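Local coordinates for protein beta subunit of photoactivated adenylyl cyclase (Beggiatoa sp. PS, PDB 5M27) that senses blue light through a flavin-binding BLUF domain and probably converts ATP to cyclic AMP in the class III cyclase domain that follows it, at residues K6-I11 against I77-T82; L44-L49 against N100-S105; Q150-I155 against V256-M261; F158-A163 against I202-M207. One frame throughout, in Å; residues are numbered along the deposited sequence.

Interaction 1 of 4, residues K6-I11 against I77-T82; sequences KRLVYI and ILCLKT. With FMN (flavin mononucleotide), chain H.
Tyr-10 rests against Cys-79 and Ile-77 at its base and meets the flavin at its far end. Its CB lies 3.3 Å from Leu-78 O and also packs on Cys-79 CA. CG sits between the backbone N and the carbonyl carbon (chi1 76°), which stands the ring up from the sheet toward the flavin mononucleotide. Partway up, CD1 runs alongside Ile-77, whose CG2 is 3.9 Å away. OH then comes within 3.3 Å of FMN C6 and is hydrogen-bonded to Gln-52, a residue that also bonds the flavin. On the same face of the sheet Leu-8 CD1 presses tightly on Thr-82 CG2 (3.5 Å). Beneath, the strands run antiparallel through a classic beta bulge. Leu-80 and Lys-81 both face Val-9, whose O accepts Leu-80 N at 2.8 Å and Lys-81 N more weakly at 3.4 Å. On the other face Val-9 CG1 is close against Lys-81 CB, and Thr-118 and Ile-119 of the second subunit pack there on Val-9, Ile-11 and Leu-80. Tyrosine, glutamine and flavin joined in this way form the photoactive site of BLUF domains, in which light is thought to rearrange the hydrogen bonds round the glutamine.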
loop_
_atom_site.group_PDB
_atom_site.type_symbol
_atom_site.label_atom_id
_atom_site.label_comp_id
_atom_site.label_asym_id
_atom_site.label_seq_id
_atom_site.Cartn_x
_atom_site.Cartn_y
_atom_site.Cartn_z
ATOM N N LYS B 6 17.612 12.541 -22.659
ATOM C CA LYS B 6 16.698 12.329 -21.545
ATOM C C LYS B 6 17.224 13.051 -20.307
ATOM O O LYS B 6 18.406 13.396 -20.222
ATOM C CB LYS B 6 16.508 10.831 -21.254
ATOM C CG LYS B 6 17.757 10.146 -20.728
ATOM C CD LYS B 6 17.654 8.626 -20.762
ATOM C CE LYS B 6 16.475 8.115 -19.972
ATOM N NZ LYS B 6 16.592 6.653 -19.673
ATOM N N ARG B 7 16.327 13.282 -19.343
ATOM C CA ARG B 7 16.684 13.909 -18.073
ATOM C C ARG B 7 16.172 13.062 -16.912
ATOM O O ARG B 7 15.001 12.664 -16.894
ATOM C CB ARG B 7 16.132 15.337 -17.975
ATOM C CG ARG B 7 16.321 15.973 -16.598
ATOM C CD ARG B 7 16.043 17.465 -16.602
ATOM N NE ARG B 7 14.752 17.765 -17.195
ATOM C CZ ARG B 7 14.576 18.405 -18.349
ATOM N NH1 ARG B 7 15.624 18.871 -19.031
ATOM N NH2 ARG B 7 13.344 18.602 -18.800
ATOM N N LEU B 8 17.046 12.799 -15.943
ATOM C CA LEU B 8 16.719 11.972 -14.784
ATOM C C LEU B 8 16.832 12.784 -13.499
ATOM O O LEU B 8 17.737 13.615 -13.357
ATOM C CB LEU B 8 17.655 10.760 -14.702
ATOM C CG LEU B 8 17.325 9.473 -15.452
ATOM C CD1 LEU B 8 16.822 9.768 -16.837
ATOM C CD2 LEU B 8 18.583 8.608 -15.525
ATOM N N VAL B 9 15.916 12.552 -12.559
ATOM C CA VAL B 9 16.050 13.095 -11.208
ATOM C C VAL B 9 15.897 11.954 -10.205
ATOM O O VAL B 9 14.990 11.118 -10.329
ATOM C CB VAL B 9 15.041 14.229 -10.921
ATOM C CG1 VAL B 9 13.628 13.764 -11.144
ATOM C CG2 VAL B 9 15.181 14.720 -9.494
ATOM N N TYR B 10 16.790 11.911 -9.219
ATOM C CA TYR B 10 16.723 10.884 -8.197
ATOM C C TYR B 10 17.079 11.496 -6.854
ATOM O O TYR B 10 17.705 12.562 -6.779
ATOM C CB TYR B 10 17.644 9.696 -8.520
ATOM C CG TYR B 10 19.118 9.934 -8.274
ATOM C CD1 TYR B 10 19.688 9.736 -7.014
ATOM C CD2 TYR B 10 19.949 10.351 -9.307
ATOM C CE1 TYR B 10 21.064 9.959 -6.800
ATOM C CE2 TYR B 10 21.292 10.562 -9.104
ATOM C CZ TYR B 10 21.851 10.366 -7.859
ATOM O OH TYR B 10 23.212 10.616 -7.688
ATOM N N ILE B 11 16.657 10.820 -5.788
ATOM C CA ILE B 11 17.115 11.162 -4.448
ATOM C C ILE B 11 17.791 9.941 -3.844
ATOM O O ILE B 11 17.543 8.800 -4.246
ATOM C CB ILE B 11 15.975 11.668 -3.537
ATOM C CG1 ILE B 11 14.891 10.593 -3.362
ATOM C CG2 ILE B 11 15.385 12.950 -4.132
ATOM C CD1 ILE B 11 13.733 11.030 -2.468
ATOM N N ILE B 77 18.446 4.599 -3.147
ATOM C CA ILE B 77 18.317 5.499 -4.290
ATOM C C ILE B 77 16.959 5.299 -4.941
ATOM O O ILE B 77 16.544 4.167 -5.203
ATOM C CB ILE B 77 19.438 5.250 -5.312
ATOM C CG1 ILE B 77 20.774 5.756 -4.790
ATOM C CG2 ILE B 77 19.088 5.888 -6.661
ATOM C CD1 ILE B 77 21.540 4.727 -3.996
ATOM N N LEU B 78 16.277 6.403 -5.244
ATOM C CA LEU B 78 14.998 6.360 -5.940
ATOM C C LEU B 78 15.014 7.397 -7.051
ATOM O O LEU B 78 15.046 8.601 -6.777
ATOM C CB LEU B 78 13.838 6.614 -4.983
ATOM C CG LEU B 78 12.460 6.755 -5.630
ATOM C CD1 LEU B 78 12.075 5.512 -6.413
ATOM C CD2 LEU B 78 11.410 7.039 -4.552
ATOM N N CYS B 79 14.972 6.928 -8.297
ATOM C CA CYS B 79 14.781 7.804 -9.445
ATOM C C CYS B 79 13.313 8.201 -9.498
ATOM O O CYS B 79 12.440 7.355 -9.726
ATOM C CB CYS B 79 15.222 7.114 -10.733
ATOM S SG CYS B 79 15.192 8.175 -12.185
ATOM N N LEU B 80 13.038 9.488 -9.271
ATOM C CA LEU B 80 11.664 9.957 -9.138
ATOM C C LEU B 80 11.003 10.212 -10.479
ATOM O O LEU B 80 9.781 10.076 -10.597
ATOM C CB LEU B 80 11.629 11.256 -8.341
ATOM C CG LEU B 80 12.016 11.187 -6.878
ATOM C CD1 LEU B 80 12.032 12.588 -6.316
ATOM C CD2 LEU B 80 11.008 10.322 -6.164
ATOM N N LYS B 81 11.779 10.617 -11.477
ATOM C CA LYS B 81 11.194 11.092 -12.719
ATOM C C LYS B 81 12.190 10.924 -13.854
ATOM O O LYS B 81 13.396 11.144 -13.682
ATOM C CB LYS B 81 10.773 12.564 -12.611
ATOM C CG LYS B 81 9.917 13.067 -13.766
ATOM C CD LYS B 81 9.626 14.560 -13.604
ATOM C CE LYS B 81 8.484 15.012 -14.506
ATOM N NZ LYS B 81 8.829 14.975 -15.944
ATOM N N THR B 82 11.659 10.565 -15.016
ATOM C CA THR B 82 12.430 10.438 -16.239
ATOM C C THR B 82 11.668 11.138 -17.354
ATOM O O THR B 82 10.467 10.908 -17.521
ATOM C CB THR B 82 12.654 8.968 -16.590
ATOM O OG1 THR B 82 13.220 8.288 -15.460
ATOM C CG2 THR B 82 13.579 8.849 -17.778
HETATM N N1 FMN H . 30.034 10.536 -11.492
HETATM C C2 FMN H . 29.941 11.192 -12.705
HETATM O O2 FMN H . 30.746 10.966 -13.612
HETATM N N3 FMN H . 28.927 12.100 -12.919
HETATM C C4 FMN H . 28.017 12.362 -11.924
HETATM O O4 FMN H . 27.137 13.181 -12.153
HETATM C C4A FMN H . 28.103 11.703 -10.698
HETATM N N5 FMN H . 27.183 11.965 -9.701
HETATM C C5A FMN H . 27.268 11.323 -8.482
HETATM C C6 FMN H . 26.342 11.594 -7.474
HETATM C C7 FMN H . 26.428 10.944 -6.242
HETATM C C7M FMN H . 25.432 11.229 -5.157
HETATM C C8 FMN H . 27.443 10.019 -6.025
HETATM C C8M FMN H . 27.543 9.304 -4.710
HETATM C C9 FMN H . 28.367 9.751 -7.035
HETATM C C9A FMN H . 28.289 10.402 -8.265
HETATM N N10 FMN H . 29.216 10.125 -9.258
HETATM C C10 FMN H . 29.125 10.780 -10.479
HETATM C "C1'" FMN H . 30.305 9.123 -8.957
HETATM C "C2'" FMN H . 30.367 7.914 -9.895
HETATM O "O2'" FMN H . 29.296 7.049 -9.587
HETATM C "C3'" FMN H . 31.693 7.142 -9.780
HETATM O "O3'" FMN H . 32.086 7.043 -8.429
HETATM C "C4'" FMN H . 32.850 7.766 -10.556
HETATM O "O4'" FMN H . 32.512 9.051 -11.006
HETATM C "C5'" FMN H . 33.177 6.972 -11.802
HETATM O "O5'" FMN H . 34.354 6.219 -11.671
HETATM P P FMN H . 35.087 5.756 -13.027
HETATM O O1P FMN H . 35.905 6.939 -13.508
HETATM O O2P FMN H . 34.083 5.402 -14.106
HETATM O O3P FMN H . 35.955 4.556 -12.722
#

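Interaction 2 of 4, residues L44-L49 against N100-S105; sequences LYLQGL and NLNENS
The Tyr-45 ring and the Asn-100 amide lie stacked, their planes 29° apart. The amide covers one face of the ring, with Asn-100 OD1 3.2 Å from Tyr-45 CE2, and Asn-100 CA adds a CH-pi contact over that face. Asn-102 stands more steeply, its amide plane 62° from the ring. Its OD1 accepts Gln-47 N at 2.9 Å, in the amide plane on a lone pair and almost straight (173°). Its ND2 gives one bond to Asn-100 OD1 (3.0 Å) and another to a water that also accepts Gly-48 N. Leu-101 N bonds Tyr-45 O (3.0 Å), carrying the parallel pairing of strands 40-46 and 97-100 to its end in the BLUF sheet. Leu-101 CD1 crosses Leu-44 CD1 obliquely at 3.6 Å, beside Ile-112 and Leu-115 of the second subunit. With OD1 and ND2 both engaged, the Asn-102 amide is fixed in orientation, and its bond to Asn-100 OD1 is likely to hold that amide over the ring while Asn-102 ties the loop to the turn at Gln-47.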
loop_
_atom_site.group_PDB
_atom_site.type_symbol
_atom_site.label_atom_id
_atom_site.label_comp_id
_atom_site.label_asym_id
_atom_site.label_seq_id
_atom_site.Cartn_x
_atom_site.Cartn_y
_atom_site.Cartn_z
ATOM N N LEU B 44 22.468 18.507 -5.369
ATOM C CA LEU B 44 22.252 19.223 -4.120
ATOM C C LEU B 44 22.392 18.248 -2.967
ATOM O O LEU B 44 22.212 17.035 -3.133
ATOM C CB LEU B 44 20.862 19.871 -4.031
ATOM C CG LEU B 44 20.200 20.718 -5.118
ATOM C CD1 LEU B 44 19.185 21.676 -4.501
ATOM C CD2 LEU B 44 21.209 21.507 -5.818
ATOM N N TYR B 45 22.685 18.771 -1.782
ATOM C CA TYR B 45 22.510 17.936 -0.602
ATOM C C TYR B 45 21.984 18.757 0.567
ATOM O O TYR B 45 22.209 19.966 0.674
ATOM C CB TYR B 45 23.787 17.148 -0.223
ATOM C CG TYR B 45 25.086 17.895 -0.015
ATOM C CD1 TYR B 45 25.824 18.378 -1.097
ATOM C CD2 TYR B 45 25.627 18.034 1.266
ATOM C CE1 TYR B 45 27.034 19.024 -0.904
ATOM C CE2 TYR B 45 26.840 18.679 1.468
ATOM C CZ TYR B 45 27.539 19.173 0.379
ATOM O OH TYR B 45 28.747 19.825 0.576
ATOM N N LEU B 46 21.229 18.074 1.422
ATOM C CA LEU B 46 20.464 18.719 2.478
ATOM C C LEU B 46 20.083 17.691 3.533
ATOM O O LEU B 46 19.397 16.708 3.231
ATOM C CB LEU B 46 19.215 19.398 1.901
ATOM C CG LEU B 46 18.249 20.078 2.877
ATOM C CD1 LEU B 46 18.962 21.135 3.728
ATOM C CD2 LEU B 46 17.084 20.692 2.123
ATOM N N GLN B 47 20.549 17.909 4.762
ATOM C CA GLN B 47 20.216 17.065 5.910
ATOM C C GLN B 47 20.346 15.584 5.575
ATOM O O GLN B 47 19.435 14.792 5.807
ATOM C CB GLN B 47 18.813 17.374 6.429
ATOM C CG GLN B 47 18.798 18.496 7.434
ATOM C CD GLN B 47 17.413 19.051 7.652
ATOM O OE1 GLN B 47 16.515 18.343 8.118
ATOM N NE2 GLN B 47 17.220 20.321 7.299
ATOM N N GLY B 48 21.485 15.219 4.996
ATOM C CA GLY B 48 21.799 13.817 4.804
ATOM C C GLY B 48 21.136 13.140 3.625
ATOM O O GLY B 48 21.124 11.906 3.570
ATOM N N LEU B 49 20.596 13.907 2.678
ATOM C CA LEU B 49 20.058 13.382 1.429
ATOM C C LEU B 49 20.752 14.026 0.232
ATOM O O LEU B 49 21.115 15.204 0.268
ATOM C CB LEU B 49 18.552 13.626 1.330
ATOM C CG LEU B 49 17.663 12.967 2.383
ATOM C CD1 LEU B 49 16.215 13.296 2.107
ATOM C CD2 LEU B 49 17.879 11.458 2.437
ATOM N N ASN B 100 25.550 22.879 -1.733
ATOM C CA ASN B 100 25.383 22.448 -0.352
ATOM C C ASN B 100 24.290 23.310 0.266
ATOM O O ASN B 100 24.548 24.432 0.717
ATOM C CB ASN B 100 26.693 22.559 0.408
ATOM C CG ASN B 100 26.628 21.910 1.756
ATOM O OD1 ASN B 100 25.548 21.525 2.228
ATOM N ND2 ASN B 100 27.789 21.747 2.385
ATOM N N LEU B 101 23.060 22.788 0.292
ATOM C CA LEU B 101 21.949 23.570 0.825
ATOM C C LEU B 101 22.018 23.736 2.334
ATOM O O LEU B 101 21.420 24.677 2.865
ATOM C CB LEU B 101 20.606 22.950 0.446
ATOM C CG LEU B 101 20.045 23.382 -0.903
ATOM C CD1 LEU B 101 18.698 22.712 -1.095
ATOM C CD2 LEU B 101 19.921 24.913 -1.002
ATOM N N ASN B 102 22.725 22.849 3.032
ATOM C CA ASN B 102 22.981 23.082 4.448
ATOM C C ASN B 102 23.710 24.402 4.670
ATOM O O ASN B 102 23.559 25.019 5.729
ATOM C CB ASN B 102 23.806 21.939 5.036
ATOM C CG ASN B 102 23.192 20.580 4.789
ATOM O OD1 ASN B 102 22.118 20.265 5.297
ATOM N ND2 ASN B 102 23.879 19.762 4.012
ATOM N N GLU B 103 24.496 24.851 3.688
ATOM C CA GLU B 103 25.305 26.056 3.842
ATOM C C GLU B 103 24.521 27.336 3.613
ATOM O O GLU B 103 24.923 28.389 4.123
ATOM C CB GLU B 103 26.496 26.036 2.875
ATOM C CG GLU B 103 27.421 24.843 3.020
ATOM C CD GLU B 103 28.444 24.995 4.132
ATOM O OE1 GLU B 103 28.060 25.357 5.262
ATOM O OE2 GLU B 103 29.636 24.736 3.868
ATOM N N ASN B 104 23.425 27.279 2.857
ATOM C CA ASN B 104 22.681 28.482 2.500
ATOM C C ASN B 104 21.792 28.892 3.666
ATOM O O ASN B 104 20.834 28.191 4.008
ATOM C CB ASN B 104 21.857 28.243 1.242
ATOM C CG ASN B 104 21.173 29.503 0.742
ATOM O OD1 ASN B 104 20.769 30.368 1.521
ATOM N ND2 ASN B 104 21.043 29.611 -0.576
ATOM N N SER B 105 22.098 30.039 4.271
ATOM C CA SER B 105 21.259 30.613 5.313
ATOM C C SER B 105 20.610 31.918 4.865
ATOM O O SER B 105 20.133 32.685 5.705
ATOM C CB SER B 105 22.068 30.827 6.592
ATOM O OG SER B 105 23.256 31.550 6.323
HETATM O O HOH W 1 23.972 16.885 4.612
#

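Interaction 3 of 4, residues Q150-I155 against V256-M261; sequences QLVEKI and VIEGNM
Val-256 O takes the shortest polar bond here, from Val-152 N at 2.8 Å and nearly straight (175°), and a CA-H...O contact from Leu-151 CA joins it. It belongs to the antiparallel ladder between strands 150-161 and 247-258 of the class III cyclase sheet. Val-256 N returns a bond to Val-152 O, and Gln-150 and Glu-258 bond each other in both directions through their backbones. At Gly-259 the chain turns a corner. On one face Leu-151 CD2 meets Ile-257 CG1 at 3.7 Å, the side chains crossing at about a right angle, with Val-173 and Val-176 of the second subunit packed against them. On the other face chi1 (-71°) sets Lys-154 CG beside the backbone N, 3.8 Å from Val-256 CG2, and the bend at chi2 then turns the chain so that CE comes to Glu-258. NZ remains 4.1 Å from Glu-258 OE1, beyond a salt bridge, and forms a long, weak ion pair with Glu-197. An alanine at Lys-154 would remove the chain beyond CB, and is likely to leave Val-256 CG2 less covered and the Glu-258 carboxylate without its nearby positive charge. Glu-258, extended with CG anti to its nitrogen, also passes over Val-152, OE1 lying 3.8 Å from Val-152 CG2.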
loop_
_atom_site.group_PDB
_atom_site.type_symbol
_atom_site.label_atom_id
_atom_site.label_comp_id
_atom_site.label_asym_id
_atom_site.label_seq_id
_atom_site.Cartn_x
_atom_site.Cartn_y
_atom_site.Cartn_z
ATOM N N GLN B 150 -1.231 -5.585 -17.030
ATOM C CA GLN B 150 -0.849 -6.561 -18.032
ATOM C C GLN B 150 -1.242 -7.951 -17.556
ATOM O O GLN B 150 -1.136 -8.263 -16.366
ATOM C CB GLN B 150 0.650 -6.498 -18.287
ATOM C CG GLN B 150 1.110 -5.260 -19.026
ATOM C CD GLN B 150 0.893 -5.371 -20.518
ATOM O OE1 GLN B 150 1.105 -6.440 -21.107
ATOM N NE2 GLN B 150 0.488 -4.264 -21.152
ATOM N N LEU B 151 -1.710 -8.771 -18.479
ATOM C CA LEU B 151 -1.882 -10.190 -18.210
ATOM C C LEU B 151 -0.508 -10.841 -18.215
ATOM O O LEU B 151 0.204 -10.761 -19.220
ATOM C CB LEU B 151 -2.787 -10.803 -19.272
ATOM C CG LEU B 151 -3.444 -12.160 -19.048
ATOM C CD1 LEU B 151 -2.379 -13.267 -19.046
ATOM C CD2 LEU B 151 -4.290 -12.163 -17.806
ATOM N N VAL B 152 -0.137 -11.495 -17.115
ATOM C CA VAL B 152 1.156 -12.153 -17.007
ATOM C C VAL B 152 0.951 -13.548 -16.441
ATOM O O VAL B 152 -0.010 -13.807 -15.712
ATOM C CB VAL B 152 2.151 -11.358 -16.132
ATOM C CG1 VAL B 152 2.481 -10.006 -16.791
ATOM C CG2 VAL B 152 1.575 -11.132 -14.752
ATOM N N GLU B 153 1.874 -14.445 -16.770
ATOM C CA GLU B 153 1.873 -15.794 -16.224
ATOM C C GLU B 153 2.688 -15.806 -14.930
ATOM O O GLU B 153 3.873 -15.447 -14.930
ATOM C CB GLU B 153 2.434 -16.762 -17.264
ATOM C CG GLU B 153 1.621 -16.788 -18.549
ATOM C CD GLU B 153 2.386 -17.339 -19.737
ATOM O OE1 GLU B 153 3.258 -16.635 -20.297
ATOM O OE2 GLU B 153 2.119 -18.488 -20.104
ATOM N N LYS B 154 2.060 -16.200 -13.821
ATOM C CA LYS B 154 2.723 -16.101 -12.527
ATOM C C LYS B 154 2.507 -17.355 -11.699
ATOM O O LYS B 154 1.467 -18.021 -11.766
ATOM C CB LYS B 154 2.228 -14.899 -11.696
ATOM C CG LYS B 154 2.650 -13.552 -12.181
ATOM C CD LYS B 154 4.128 -13.287 -11.917
ATOM C CE LYS B 154 4.410 -11.761 -11.933
ATOM N NZ LYS B 154 5.879 -11.505 -11.879
ATOM N N ILE B 155 3.492 -17.653 -10.888
ATOM C CA ILE B 155 3.304 -18.617 -9.820
ATOM C C ILE B 155 2.935 -17.806 -8.591
ATOM O O ILE B 155 3.651 -16.866 -8.230
ATOM C CB ILE B 155 4.562 -19.466 -9.594
ATOM C CG1 ILE B 155 4.690 -20.496 -10.723
ATOM C CG2 ILE B 155 4.545 -20.128 -8.198
ATOM C CD1 ILE B 155 6.053 -21.138 -10.832
ATOM N N VAL B 256 -2.642 -14.058 -14.511
ATOM C CA VAL B 256 -3.169 -13.040 -13.615
ATOM C C VAL B 256 -2.944 -11.680 -14.240
ATOM O O VAL B 256 -1.973 -11.458 -14.970
ATOM C CB VAL B 256 -2.540 -13.068 -12.209
ATOM C CG1 VAL B 256 -2.824 -14.397 -11.521
ATOM C CG2 VAL B 256 -1.025 -12.744 -12.287
ATOM N N ILE B 257 -3.849 -10.770 -13.938
ATOM C CA ILE B 257 -3.712 -9.380 -14.334
ATOM C C ILE B 257 -2.971 -8.646 -13.237
ATOM O O ILE B 257 -3.437 -8.583 -12.095
ATOM C CB ILE B 257 -5.077 -8.741 -14.590
ATOM C CG1 ILE B 257 -5.857 -9.566 -15.620
ATOM C CG2 ILE B 257 -4.912 -7.283 -14.993
ATOM C CD1 ILE B 257 -7.324 -9.160 -15.651
ATOM N N GLU B 258 -1.838 -8.060 -13.589
ATOM C CA GLU B 258 -0.973 -7.393 -12.637
ATOM C C GLU B 258 -0.990 -5.905 -12.936
ATOM O O GLU B 258 -0.705 -5.496 -14.063
ATOM C CB GLU B 258 0.442 -7.966 -12.718
ATOM C CG GLU B 258 1.497 -7.147 -12.029
ATOM C CD GLU B 258 2.777 -7.954 -11.836
ATOM O OE1 GLU B 258 3.389 -8.364 -12.844
ATOM O OE2 GLU B 258 3.143 -8.208 -10.665
ATOM N N GLY B 259 -1.333 -5.095 -11.945
ATOM C CA GLY B 259 -1.183 -3.669 -12.152
ATOM C C GLY B 259 -1.755 -2.841 -11.020
ATOM O O GLY B 259 -2.145 -3.354 -9.961
ATOM N N ASN B 260 -1.753 -1.525 -11.274
ATOM C CA ASN B 260 -2.300 -0.533 -10.367
ATOM C C ASN B 260 -3.799 -0.412 -10.583
ATOM O O ASN B 260 -4.270 -0.244 -11.715
ATOM C CB ASN B 260 -1.625 0.819 -10.583
ATOM C CG ASN B 260 -0.137 0.740 -10.441
ATOM O OD1 ASN B 260 0.576 0.488 -11.406
ATOM N ND2 ASN B 260 0.339 0.896 -9.233
ATOM N N MET B 261 -4.543 -0.515 -9.498
ATOM C CA MET B 261 -5.989 -0.458 -9.523
ATOM C C MET B 261 -6.468 0.524 -8.470
ATOM O O MET B 261 -5.801 0.756 -7.460
ATOM C CB MET B 261 -6.597 -1.835 -9.244
ATOM C CG MET B 261 -6.009 -2.941 -10.065
ATOM S SD MET B 261 -6.495 -2.723 -11.769
ATOM C CE MET B 261 -8.267 -2.850 -11.657
#

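Interaction 4 of 4, residues F158-A163 against I202-M207; sequences FSDILA and IGDCVM. With CA (calcium ion), chain L.
Strands 158-161 and 205-207 run antiparallel at 165°, and Ser-159 and Val-206 exchange two backbone bonds, the shorter from Val-206 N to Ser-159 O (2.8 Å). The type II' turn from Ile-202 to Cys-205 makes the second strand part of a hairpin that carries one of two metal-binding aspartates, as in class III cyclases. Met-207 CG lies over one face of the Phe-158 ring, 3.5 Å from CZ, with its sulfur oblique to the ring in a Met-aromatic contact. Ile-202 CD1 and Cys-205 CB sit at the ring edge. A serine in place of Phe-158 would probably open a gap under Met-207 and leave its side chain freer to turn. At the other end calcium is bound by Asp-160 OD2 and Ile-161 O, both at 2.6 Å, by Asp-204 OD2 at 2.8 Å and by a water. Arg-287 forms a salt bridge with Asp-160 OD1. Asp-204 OD2 has a second task, accepting Ile-161 N at 3.1 Å on its anti side.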
loop_
_atom_site.group_PDB
_atom_site.type_symbol
_atom_site.label_atom_id
_atom_site.label_comp_id
_atom_site.label_asym_id
_atom_site.label_seq_id
_atom_site.Cartn_x
_atom_site.Cartn_y
_atom_site.Cartn_z
ATOM N N PHE B 158 1.399 -18.507 -1.355
ATOM C CA PHE B 158 0.685 -18.141 -0.134
ATOM C C PHE B 158 1.218 -18.970 1.028
ATOM O O PHE B 158 1.316 -20.198 0.922
ATOM C CB PHE B 158 -0.821 -18.382 -0.254
ATOM C CG PHE B 158 -1.602 -17.151 -0.545
ATOM C CD1 PHE B 158 -1.785 -16.208 0.424
ATOM C CD2 PHE B 158 -2.166 -16.947 -1.798
ATOM C CE1 PHE B 158 -2.496 -15.057 0.163
ATOM C CE2 PHE B 158 -2.895 -15.801 -2.067
ATOM C CZ PHE B 158 -3.057 -14.858 -1.078
ATOM N N SER B 159 1.525 -18.310 2.140
ATOM C CA SER B 159 1.908 -19.000 3.367
ATOM C C SER B 159 1.285 -18.288 4.557
ATOM O O SER B 159 1.015 -17.079 4.505
ATOM C CB SER B 159 3.442 -19.081 3.553
ATOM O OG SER B 159 4.024 -17.837 3.909
ATOM N N ASP B 160 1.039 -19.039 5.630
ATOM C CA ASP B 160 0.587 -18.385 6.851
ATOM C C ASP B 160 0.935 -19.253 8.053
ATOM O O ASP B 160 1.356 -20.406 7.927
ATOM C CB ASP B 160 -0.913 -18.038 6.791
ATOM C CG ASP B 160 -1.813 -19.143 7.290
ATOM O OD1 ASP B 160 -1.491 -20.316 7.069
ATOM O OD2 ASP B 160 -2.874 -18.843 7.885
ATOM N N ILE B 161 0.734 -18.678 9.226
ATOM C CA ILE B 161 1.203 -19.277 10.468
ATOM C C ILE B 161 0.177 -20.299 10.945
ATOM O O ILE B 161 -1.024 -20.022 10.946
ATOM C CB ILE B 161 1.445 -18.182 11.515
ATOM C CG1 ILE B 161 2.564 -17.248 11.012
ATOM C CG2 ILE B 161 1.776 -18.791 12.882
ATOM C CD1 ILE B 161 2.811 -16.030 11.915
ATOM N N LEU B 162 0.652 -21.483 11.327
ATOM C CA LEU B 162 -0.215 -22.518 11.877
ATOM C C LEU B 162 -0.783 -22.092 13.230
ATOM O O LEU B 162 -0.042 -21.623 14.100
ATOM C CB LEU B 162 0.562 -23.815 12.063
ATOM C CG LEU B 162 -0.269 -24.950 12.663
ATOM C CD1 LEU B 162 -1.289 -25.422 11.627
ATOM C CD2 LEU B 162 0.621 -26.094 13.189
ATOM N N ALA B 163 -2.093 -22.278 13.398
ATOM C CA ALA B 163 -2.790 -22.068 14.672
ATOM C C ALA B 163 -2.622 -20.631 15.147
ATOM O O ALA B 163 -2.478 -20.352 16.343
ATOM C CB ALA B 163 -2.314 -23.063 15.739
ATOM N N ILE B 202 -1.401 -10.114 4.426
ATOM C CA ILE B 202 -2.826 -10.057 4.732
ATOM C C ILE B 202 -3.013 -10.801 6.045
ATOM O O ILE B 202 -3.002 -12.035 6.070
ATOM C CB ILE B 202 -3.692 -10.661 3.623
ATOM C CG1 ILE B 202 -3.260 -10.100 2.266
ATOM C CG2 ILE B 202 -5.173 -10.369 3.909
ATOM C CD1 ILE B 202 -3.352 -11.092 1.150
ATOM N N GLY B 203 -3.204 -10.054 7.129
ATOM C CA GLY B 203 -3.211 -10.682 8.432
ATOM C C GLY B 203 -1.875 -11.356 8.618
ATOM O O GLY B 203 -0.820 -10.777 8.338
ATOM N N ASP B 204 -1.907 -12.601 9.062
ATOM C CA ASP B 204 -0.661 -13.341 9.181
ATOM C C ASP B 204 -0.206 -13.993 7.873
ATOM O O ASP B 204 0.813 -14.694 7.886
ATOM C CB ASP B 204 -0.795 -14.396 10.275
ATOM C CG ASP B 204 -1.829 -15.436 9.952
ATOM O OD1 ASP B 204 -3.000 -15.067 9.740
ATOM O OD2 ASP B 204 -1.487 -16.632 9.951
ATOM N N CYS B 205 -0.903 -13.778 6.755
ATOM C CA CYS B 205 -0.580 -14.459 5.502
ATOM C C CYS B 205 0.406 -13.653 4.660
ATOM O O CYS B 205 0.344 -12.419 4.598
ATOM C CB CYS B 205 -1.843 -14.736 4.674
ATOM S SG CYS B 205 -3.095 -15.769 5.551
ATOM N N VAL B 206 1.307 -14.364 3.996
ATOM C CA VAL B 206 2.273 -13.760 3.087
ATOM C C VAL B 206 1.860 -14.176 1.676
ATOM O O VAL B 206 1.741 -15.377 1.385
ATOM C CB VAL B 206 3.713 -14.197 3.410
ATOM C CG1 VAL B 206 4.727 -13.529 2.460
ATOM C CG2 VAL B 206 4.067 -13.904 4.866
ATOM N N MET B 207 1.589 -13.192 0.823
ATOM C CA MET B 207 1.271 -13.418 -0.585
ATOM C C MET B 207 2.456 -12.960 -1.419
ATOM O O MET B 207 2.991 -11.883 -1.178
ATOM C CB MET B 207 0.007 -12.660 -0.999
ATOM C CG MET B 207 -0.445 -12.890 -2.423
ATOM S SD MET B 207 -1.784 -11.751 -2.914
ATOM C CE MET B 207 -1.962 -12.135 -4.649
HETATM CA CA CA L . -3.220 -18.740 10.429
HETATM O O HOH W 2 -4.715 -16.562 10.577
#

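Interactions 1 and 2 belong to one sheet of the BLUF domain, their centres 19 Å apart and their nearest atoms about 6 Å. Interaction 1 reaches the flavin itself, whereas in interaction 2 the Tyr-45 side chain stays about 8 Å from it. Interactions 3 and 4 share strand 150-161 of the cyclase sheet: 3 pairs its beginning with strand 247-258, 4 its end with strand 205-211, centres 21 Å apart, and the calcium site lies at 4. The flavin-side and metal-side contacts, 1 and 4, are 36 Å apart between centres, on opposite sides of the chain's centre. All four touch the second subunit, consistent with a dimer spanning sensor and cyclase.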